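PDB 6TFX: ABC transporter substrate-binding protein from Rhizobium radiobacter, which binds the opine mannopinic acid as the solute-binding component of an ABC import system, probably delivering it to the membrane transporter. Local coordinates for residues F22-T26 with S27-L31; A98-P101 with K102-A105; V365-A368 with A369-M373. All blocks are in the same frame, centred on the assembly; numbering follows the deposited sequence.

Contacts 1 and 3 hold the same ligand from two helices, 26-35 and 367-374; their centres are about 13 Å apart. Between them they give its alpha-carboxylate three N-H donors: Thr26 N from contact 1, His367 NE2 and His371 NE2 from contact 3. The two walls also meet directly, Thr25 CG2 lying 3.6 Å from His371 CD2. Contact 2 stands further back, its centre about 16 Å from that of contact 1 and about 21 Å from that of contact 3, with the Ser104 side chain about 13 Å from the ligand. It nevertheless reaches contact 1 through Phe22, whose CE2 packs 3.3 Å from Arg103 O.

Contact 1. Residues F22-T26 with S27-L31; sequences FATTT and SDRTL. With N72 ((2~{R})-2-[[(3~{R},4~{R},5~{S})-3,4,5,6-tetrakis(oxidanyl)-2-oxidanylidene-hexyl]amino]pentanedioic acid), chain C.
Thr25 is the N-cap of helix 26-35, whose first turn forms part of the mannopinic acid pocket, and its hydroxyl reaches forward to Asp28: Thr25 OG1 accepts from Asp28 N at 3.2 Å in a nearly straight bond. With chi1 at 68°, OG1 sits between its own backbone N and carbonyl carbon, which points it at the Asp28 amide. The Thr25 carbonyl opens the helical ladder by taking Arg29 N. Next along, Thr26 O is gripped twice by Thr30, through the amide and through the hydroxyl; Thr30 OG1 comes to 2.7 Å from Thr26 O from above the carbonyl plane, while the amide lies closer to that plane.

Arg29 runs back along the incoming loop, its chain extended from CG to NE. Arg29 NE donates to Thr24 O at 2.8 Å, the oxygen lying near the edge of the guanidinium but 26° out of its plane, and Ala23 O lies over one face of the same group. NH1 is taken by Ser143. Arg29 NH2 makes a weak bond of 3.0 Å to OE1 of the ligand, and NE a second weak one to the same oxygen. Asp28 CB rests against Ala23 CB at 3.8 Å. Beyond it the carboxylate accepts from the backbone amides of Thr16 and Thr17, and a water 2.7 Å from Asp28 OD2 relays it to Thr24 N.

The ligand's alpha-carboxylate meets the helix start itself, Thr26 N donating to its OXT at 3.0 Å. Both carboxylates of the opine thus find positive character here: the helix N-terminus, whose dipole should steady one carboxylate, and an arginine, itself held by the Thr24 carbonyl and Ser143, that probably balances the charge of the other.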
loop_
_atom_site.group_PDB
_atom_site.type_symbol
_atom_site.label_atom_id
_atom_site.label_comp_id
_atom_site.label_asym_id
_atom_site.label_seq_id
_atom_site.Cartn_x
_atom_site.Cartn_y
_atom_site.Cartn_z
ATOM N N PHE A 22 -6.918 7.372 6.213
ATOM C CA PHE A 22 -7.444 6.021 6.441
ATOM C C PHE A 22 -7.389 5.129 5.208
ATOM O O PHE A 22 -7.423 3.917 5.353
ATOM C CB PHE A 22 -8.866 6.037 7.001
ATOM C CG PHE A 22 -8.906 6.564 8.405
ATOM C CD1 PHE A 22 -8.622 5.730 9.489
ATOM C CD2 PHE A 22 -9.301 7.878 8.661
ATOM C CE1 PHE A 22 -8.676 6.224 10.807
ATOM C CE2 PHE A 22 -9.386 8.360 9.978
ATOM C CZ PHE A 22 -9.073 7.528 11.035
ATOM N N ALA A 23 -7.379 5.720 4.001
ATOM C CA ALA A 23 -7.432 4.923 2.777
ATOM C C ALA A 23 -6.258 3.947 2.735
ATOM O O ALA A 23 -5.101 4.371 2.797
ATOM C CB ALA A 23 -7.438 5.839 1.560
ATOM N N THR A 24 -6.587 2.635 2.688
ATOM C CA THR A 24 -5.610 1.544 2.775
ATOM C C THR A 24 -5.664 0.568 1.611
ATOM O O THR A 24 -4.613 0.127 1.149
ATOM C CB THR A 24 -5.831 0.815 4.107
ATOM O OG1 THR A 24 -5.674 1.751 5.182
ATOM C CG2 THR A 24 -4.891 -0.372 4.302
ATOM N N THR A 25 -6.882 0.219 1.132
ATOM C CA THR A 25 -6.949 -0.716 0.008
ATOM C C THR A 25 -6.338 -0.043 -1.226
ATOM O O THR A 25 -6.354 1.195 -1.335
ATOM C CB THR A 25 -8.393 -1.128 -0.274
ATOM O OG1 THR A 25 -9.097 0.006 -0.758
ATOM C CG2 THR A 25 -9.106 -1.718 0.972
ATOM N N THR A 26 -5.844 -0.846 -2.180
ATOM C CA THR A 26 -5.276 -0.234 -3.395
ATOM C C THR A 26 -6.321 0.683 -4.064
ATOM O O THR A 26 -5.971 1.790 -4.506
ATOM C CB THR A 26 -4.851 -1.327 -4.380
ATOM O OG1 THR A 26 -3.723 -1.990 -3.819
ATOM C CG2 THR A 26 -4.438 -0.752 -5.735
ATOM N N SER A 27 -7.588 0.234 -4.141
ATOM C CA SER A 27 -8.601 1.042 -4.823
ATOM C C SER A 27 -8.818 2.399 -4.142
ATOM O O SER A 27 -8.864 3.426 -4.821
ATOM C CB SER A 27 -9.916 0.289 -4.935
ATOM O OG SER A 27 -10.806 1.070 -5.718
ATOM N N ASP A 28 -8.936 2.410 -2.809
ATOM C CA ASP A 28 -9.137 3.696 -2.110
ATOM C C ASP A 28 -7.877 4.561 -2.251
ATOM O O ASP A 28 -7.985 5.761 -2.507
ATOM C CB ASP A 28 -9.475 3.471 -0.632
ATOM C CG ASP A 28 -10.896 3.007 -0.322
ATOM O OD1 ASP A 28 -11.756 2.988 -1.258
ATOM O OD2 ASP A 28 -11.164 2.677 0.855
ATOM N N ARG A 29 -6.660 3.948 -2.145
ATOM C CA ARG A 29 -5.423 4.733 -2.285
ATOM C C ARG A 29 -5.302 5.318 -3.710
ATOM O O ARG A 29 -4.733 6.407 -3.890
ATOM C CB ARG A 29 -4.184 3.875 -2.006
ATOM C CG ARG A 29 -4.064 3.440 -0.556
ATOM C CD ARG A 29 -2.789 2.642 -0.433
ATOM N NE ARG A 29 -2.555 2.049 0.887
ATOM C CZ ARG A 29 -1.875 2.621 1.877
ATOM N NH1 ARG A 29 -1.444 3.877 1.765
ATOM N NH2 ARG A 29 -1.641 1.956 2.995
ATOM N N THR A 30 -5.778 4.559 -4.723
ATOM C CA THR A 30 -5.703 5.017 -6.122
ATOM C C THR A 30 -6.590 6.266 -6.291
ATOM O O THR A 30 -6.133 7.282 -6.796
ATOM C CB THR A 30 -6.133 3.918 -7.089
ATOM O OG1 THR A 30 -5.278 2.787 -6.921
ATOM C CG2 THR A 30 -6.063 4.382 -8.562
ATOM N N LEU A 31 -7.847 6.195 -5.828
ATOM C CA LEU A 31 -8.753 7.337 -5.917
ATOM C C LEU A 31 -8.166 8.538 -5.180
ATOM O O LEU A 31 -8.146 9.633 -5.727
ATOM C CB LEU A 31 -10.114 6.947 -5.331
ATOM C CG LEU A 31 -10.914 6.011 -6.244
ATOM C CD1 LEU A 31 -12.128 5.402 -5.493
ATOM C CD2 LEU A 31 -11.423 6.746 -7.480
HETATM O OAB N72 C . -1.715 -11.851 -5.667
HETATM C CAF N72 C . -1.421 -10.991 -4.548
HETATM C CAG N72 C . -2.401 -9.798 -4.292
HETATM O OAC N72 C . -3.229 -9.522 -5.375
HETATM C CAH N72 C . -1.693 -8.646 -3.575
HETATM O OAM N72 C . -0.321 -8.570 -3.497
HETATM C CAI N72 C . -1.796 -7.137 -3.680
HETATM O OAD N72 C . -2.129 -6.751 -4.995
HETATM C CAJ N72 C . -2.583 -6.537 -2.540
HETATM O OAE N72 C . -2.645 -7.179 -1.460
HETATM C CAK N72 C . -3.340 -5.193 -2.734
HETATM N N N72 C . -2.730 -4.135 -1.963
HETATM C CA N72 C . -3.401 -3.501 -0.893
HETATM C C N72 C . -4.656 -4.130 -0.356
HETATM O O N72 C . -4.881 -4.976 0.599
HETATM C CB N72 C . -2.383 -3.038 0.153
HETATM C CG N72 C . -2.833 -2.820 1.598
HETATM C CD N72 C . -2.004 -1.770 2.340
HETATM O OE1 N72 C . -1.461 -0.792 1.732
HETATM O OE2 N72 C . -1.879 -1.879 3.580
HETATM O OXT N72 C . -5.540 -3.579 -1.038
HETATM O O HOH W 1 -9.263 1.574 2.449
#

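Contact 2. Residues A98-P101 with K102-A105; sequences ARDP and KRSA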
loop_
_atom_site.group_PDB
_atom_site.type_symbol
_atom_site.label_atom_id
_atom_site.label_comp_id
_atom_site.label_asym_id
_atom_site.label_seq_id
_atom_site.Cartn_x
_atom_site.Cartn_y
_atom_site.Cartn_z
ATOM N N ALA A 98 -2.922 13.593 10.717
ATOM C CA ALA A 98 -2.148 12.432 10.262
ATOM C C ALA A 98 -1.339 11.804 11.399
ATOM O O ALA A 98 -1.209 10.585 11.441
ATOM C CB ALA A 98 -1.201 12.862 9.148
ATOM N N ARG A 99 -0.793 12.629 12.303
ATOM C CA ARG A 99 0.060 12.138 13.383
ATOM C C ARG A 99 -0.684 11.762 14.668
ATOM O O ARG A 99 -0.047 11.376 15.648
ATOM C CB ARG A 99 1.203 13.121 13.661
ATOM C CG ARG A 99 0.815 14.422 14.323
ATOM C CD ARG A 99 1.885 15.452 13.977
ATOM N NE ARG A 99 1.712 16.707 14.717
ATOM C CZ ARG A 99 2.248 16.958 15.904
ATOM N NH1 ARG A 99 2.982 16.038 16.518
ATOM N NH2 ARG A 99 2.050 18.128 16.494
ATOM N N ASP A 100 -2.034 11.820 14.640
ATOM C CA ASP A 100 -2.879 11.504 15.784
ATOM C C ASP A 100 -3.428 10.076 15.665
ATOM O O ASP A 100 -4.214 9.822 14.747
ATOM C CB ASP A 100 -4.036 12.516 15.839
ATOM C CG ASP A 100 -4.962 12.362 17.036
ATOM O OD1 ASP A 100 -4.830 11.348 17.773
ATOM O OD2 ASP A 100 -5.828 13.243 17.225
ATOM N N PRO A 101 -3.069 9.141 16.590
ATOM C CA PRO A 101 -3.579 7.756 16.468
ATOM C C PRO A 101 -5.095 7.621 16.527
ATOM O O PRO A 101 -5.631 6.608 16.094
ATOM C CB PRO A 101 -2.885 7.003 17.616
ATOM C CG PRO A 101 -2.402 8.016 18.531
ATOM C CD PRO A 101 -2.141 9.275 17.736
ATOM N N LYS A 102 -5.780 8.649 17.032
ATOM C CA LYS A 102 -7.242 8.646 17.125
ATOM C C LYS A 102 -7.935 9.093 15.837
ATOM O O LYS A 102 -9.154 8.915 15.719
ATOM C CB LYS A 102 -7.684 9.556 18.293
ATOM C CG LYS A 102 -7.241 9.044 19.663
ATOM C CD LYS A 102 -7.695 9.965 20.788
ATOM C CE LYS A 102 -7.251 9.436 22.131
ATOM N NZ LYS A 102 -7.577 10.383 23.226
ATOM N N ARG A 103 -7.183 9.689 14.880
ATOM C CA ARG A 103 -7.765 10.252 13.656
ATOM C C ARG A 103 -6.999 9.858 12.387
ATOM O O ARG A 103 -7.183 10.477 11.341
ATOM C CB ARG A 103 -7.806 11.788 13.763
ATOM C CG ARG A 103 -8.639 12.308 14.941
ATOM C CD ARG A 103 -8.773 13.830 14.912
ATOM N NE ARG A 103 -7.503 14.465 15.262
ATOM C CZ ARG A 103 -7.080 15.629 14.770
ATOM N NH1 ARG A 103 -7.829 16.306 13.904
ATOM N NH2 ARG A 103 -5.903 16.121 15.135
ATOM N N SER A 104 -6.162 8.816 12.472
ATOM C CA SER A 104 -5.337 8.437 11.339
ATOM C C SER A 104 -4.908 6.988 11.505
ATOM O O SER A 104 -4.693 6.543 12.640
ATOM C CB SER A 104 -4.089 9.315 11.349
ATOM O OG SER A 104 -3.138 8.888 10.386
ATOM N N ALA A 105 -4.774 6.271 10.388
ATOM C CA ALA A 105 -4.307 4.884 10.434
ATOM C C ALA A 105 -2.781 4.854 10.293
ATOM O O ALA A 105 -2.179 3.782 10.404
ATOM C CB ALA A 105 -4.939 4.082 9.299
#
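Asp100 and Arg103 are joined by a salt bridge in the turn just after helix 88-98. Arg103 NE points at Asp100 OD2 over 2.9 Å, almost perfectly straight at 175°. The oxygen lies in the guanidinium plane but is met on its anti side, well out of the carboxylate plane, and the two flat groups stand 67° apart; they join through this single nitrogen and not as a paired, two-pronged bridge. A bend at chi3, -72°, brings the arginine chain round to the carboxylate.

Backbone amides account for the next set of bonds. Lys102 N donates to Asp100 OD1 at 3.0 Å, approaching from above the carboxylate plane, which makes an Asx turn. Arg103 N closes on Asp100 O at 3.0 Å, and with Pro101 and Lys102 at the corners the backbone angles are those of a type I beta turn.

A hydroxyl ties the far end back to the helix: Ser104 OG donates to Ala98 O at 2.8 Å and also pairs with Phe106 N. Close by, Lys97 NZ reaches the Arg103 carbonyl, so the end of helix 88-98 is bonded to the returning chain at more than one point.

Each oxygen of Asp100 has its own N-H donor, one from backbone and one from a cation. That double engagement fixes the carboxylate's rotation and would be expected to keep it ionised.

Contact 3. Residues V365-A368 with A369-M373; sequences VEHA and AWHQM. With N72 ((2~{R})-2-[[(3~{R},4~{R},5~{S})-3,4,5,6-tetrakis(oxidanyl)-2-oxidanylidene-hexyl]amino]pentanedioic acid), chain C.
The His367 ring carries His371 on one face, an edge-to-face pair with planes at 86° and centroids 4.6 Å apart; His371 CD2 sits above it toward the rim. At its edge is the ligand, with His367 NE2 donating to OXT at 2.8 Å. His371 in turn has Trp370 CZ3 over one face and, at its edge, ligand O, to which His371 NE2 donates at 2.8 Å. Trp370 lies nearly parallel to His367, but slid so far that the rings barely overlap, and His367 O meets the indole at its edge.

Outside partners fix these rings in rotation: His367 ND1 bonds to Ser337, His371 ND1 to Arg375 and Trp370 NE1 to the Val335 carbonyl. Each imidazole thus presents NE2 to a different oxygen of one alpha-carboxylate.

Behind them, Glu366 caps the helix. With its chain bent at chi2, -88°, the carboxylate curls over the first turn: OE1 takes Ala369 N at 3.0 Å and OE2 takes Ala368 N at 2.9 Å, both from above its plane. Val365, ending strand 358-365, packs CG1 on Ala369 CB at 3.7 Å and CG2 near Met373 SD at 3.9 Å.

What results is a side-chain-capped helix N-terminus, directly after a strand, whose first turns carry an aromatic cluster whose two histidines line the mannopinic acid pocket of this family 5 solute-binding protein, with Trp370 packed against them.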
loop_
_atom_site.group_PDB
_atom_site.type_symbol
_atom_site.label_atom_id
_atom_site.label_comp_id
_atom_site.label_asym_id
_atom_site.label_seq_id
_atom_site.Cartn_x
_atom_site.Cartn_y
_atom_site.Cartn_z
ATOM N N VAL A 365 -14.185 -13.291 2.390
ATOM C CA VAL A 365 -14.824 -12.053 2.830
ATOM C C VAL A 365 -14.464 -10.933 1.831
ATOM O O VAL A 365 -13.297 -10.860 1.391
ATOM C CB VAL A 365 -14.396 -11.694 4.296
ATOM C CG1 VAL A 365 -14.918 -10.327 4.707
ATOM C CG2 VAL A 365 -14.896 -12.737 5.300
ATOM N N GLU A 366 -15.442 -10.047 1.484
ATOM C CA GLU A 366 -15.190 -8.910 0.611
ATOM C C GLU A 366 -13.955 -8.160 1.148
ATOM O O GLU A 366 -13.802 -8.010 2.379
ATOM C CB GLU A 366 -16.410 -7.977 0.542
ATOM C CG GLU A 366 -16.215 -6.786 -0.384
ATOM C CD GLU A 366 -15.578 -5.584 0.289
ATOM O OE1 GLU A 366 -15.869 -5.351 1.485
ATOM O OE2 GLU A 366 -14.791 -4.871 -0.380
ATOM N N HIS A 367 -13.093 -7.714 0.233
ATOM C CA HIS A 367 -11.778 -7.147 0.581
ATOM C C HIS A 367 -11.801 -6.074 1.692
ATOM O O HIS A 367 -11.022 -6.176 2.654
ATOM C CB HIS A 367 -11.102 -6.608 -0.691
ATOM C CG HIS A 367 -9.667 -6.196 -0.529
ATOM N ND1 HIS A 367 -8.698 -7.101 -0.115
ATOM C CD2 HIS A 367 -9.064 -5.010 -0.807
ATOM C CE1 HIS A 367 -7.549 -6.441 -0.136
ATOM N NE2 HIS A 367 -7.723 -5.167 -0.504
ATOM N N ALA A 368 -12.632 -5.017 1.544
ATOM C CA ALA A 368 -12.628 -3.953 2.560
ATOM C C ALA A 368 -13.120 -4.459 3.922
ATOM O O ALA A 368 -12.549 -4.082 4.964
ATOM C CB ALA A 368 -13.465 -2.782 2.093
ATOM N N ALA A 369 -14.142 -5.345 3.916
ATOM C CA ALA A 369 -14.657 -5.946 5.158
ATOM C C ALA A 369 -13.575 -6.825 5.797
ATOM O O ALA A 369 -13.464 -6.884 7.027
ATOM C CB ALA A 369 -15.886 -6.795 4.857
ATOM N N TRP A 370 -12.809 -7.564 4.949
ATOM C CA TRP A 370 -11.724 -8.427 5.415
ATOM C C TRP A 370 -10.653 -7.553 6.117
ATOM O O TRP A 370 -10.207 -7.915 7.204
ATOM C CB TRP A 370 -11.131 -9.168 4.221
ATOM C CG TRP A 370 -9.840 -9.878 4.500
ATOM C CD1 TRP A 370 -9.672 -11.088 5.118
ATOM C CD2 TRP A 370 -8.536 -9.417 4.144
ATOM N NE1 TRP A 370 -8.334 -11.422 5.143
ATOM C CE2 TRP A 370 -7.613 -10.420 4.537
ATOM C CE3 TRP A 370 -8.057 -8.264 3.495
ATOM C CZ2 TRP A 370 -6.229 -10.294 4.321
ATOM C CZ3 TRP A 370 -6.703 -8.162 3.226
ATOM C CH2 TRP A 370 -5.795 -9.152 3.670
ATOM N N HIS A 371 -10.299 -6.391 5.525
ATOM C CA HIS A 371 -9.343 -5.456 6.141
ATOM C C HIS A 371 -9.804 -5.060 7.547
ATOM O O HIS A 371 -8.980 -4.910 8.432
ATOM C CB HIS A 371 -9.198 -4.176 5.285
ATOM C CG HIS A 371 -8.089 -4.261 4.299
ATOM N ND1 HIS A 371 -6.778 -4.013 4.675
ATOM C CD2 HIS A 371 -8.111 -4.594 2.986
ATOM C CE1 HIS A 371 -6.044 -4.187 3.577
ATOM N NE2 HIS A 371 -6.797 -4.536 2.540
ATOM N N GLN A 372 -11.115 -4.872 7.739
ATOM C CA GLN A 372 -11.642 -4.511 9.061
ATOM C C GLN A 372 -11.549 -5.722 10.006
ATOM O O GLN A 372 -11.168 -5.566 11.159
ATOM C CB GLN A 372 -13.104 -4.068 8.910
ATOM C CG GLN A 372 -13.694 -3.482 10.180
ATOM C CD GLN A 372 -15.122 -3.064 9.960
ATOM O OE1 GLN A 372 -16.048 -3.840 10.187
ATOM N NE2 GLN A 372 -15.337 -1.830 9.514
ATOM N N MET A 373 -11.911 -6.927 9.515
ATOM C CA MET A 373 -11.897 -8.146 10.333
ATOM C C MET A 373 -10.521 -8.501 10.830
ATOM O O MET A 373 -10.357 -8.781 12.011
ATOM C CB MET A 373 -12.486 -9.334 9.576
ATOM C CG MET A 373 -13.969 -9.215 9.380
ATOM S SD MET A 373 -14.600 -10.742 8.625
ATOM C CE MET A 373 -14.487 -11.863 9.950
HETATM O OAB N72 C . -1.715 -11.851 -5.667
HETATM C CAF N72 C . -1.421 -10.991 -4.548
HETATM C CAG N72 C . -2.401 -9.798 -4.292
HETATM O OAC N72 C . -3.229 -9.522 -5.375
HETATM C CAH N72 C . -1.693 -8.646 -3.575
HETATM O OAM N72 C . -0.321 -8.570 -3.497
HETATM C CAI N72 C . -1.796 -7.137 -3.680
HETATM O OAD N72 C . -2.129 -6.751 -4.995
HETATM C CAJ N72 C . -2.583 -6.537 -2.540
HETATM O OAE N72 C . -2.645 -7.179 -1.460
HETATM C CAK N72 C . -3.340 -5.193 -2.734
HETATM N N N72 C . -2.730 -4.135 -1.963
HETATM C CA N72 C . -3.401 -3.501 -0.893
HETATM C C N72 C . -4.656 -4.130 -0.356
HETATM O O N72 C . -4.881 -4.976 0.599
HETATM C CB N72 C . -2.383 -3.038 0.153
HETATM C CG N72 C . -2.833 -2.820 1.598
HETATM C CD N72 C . -2.004 -1.770 2.340
HETATM O OE1 N72 C . -1.461 -0.792 1.732
HETATM O OE2 N72 C . -1.879 -1.879 3.580
HETATM O OXT N72 C . -5.540 -3.579 -1.038
#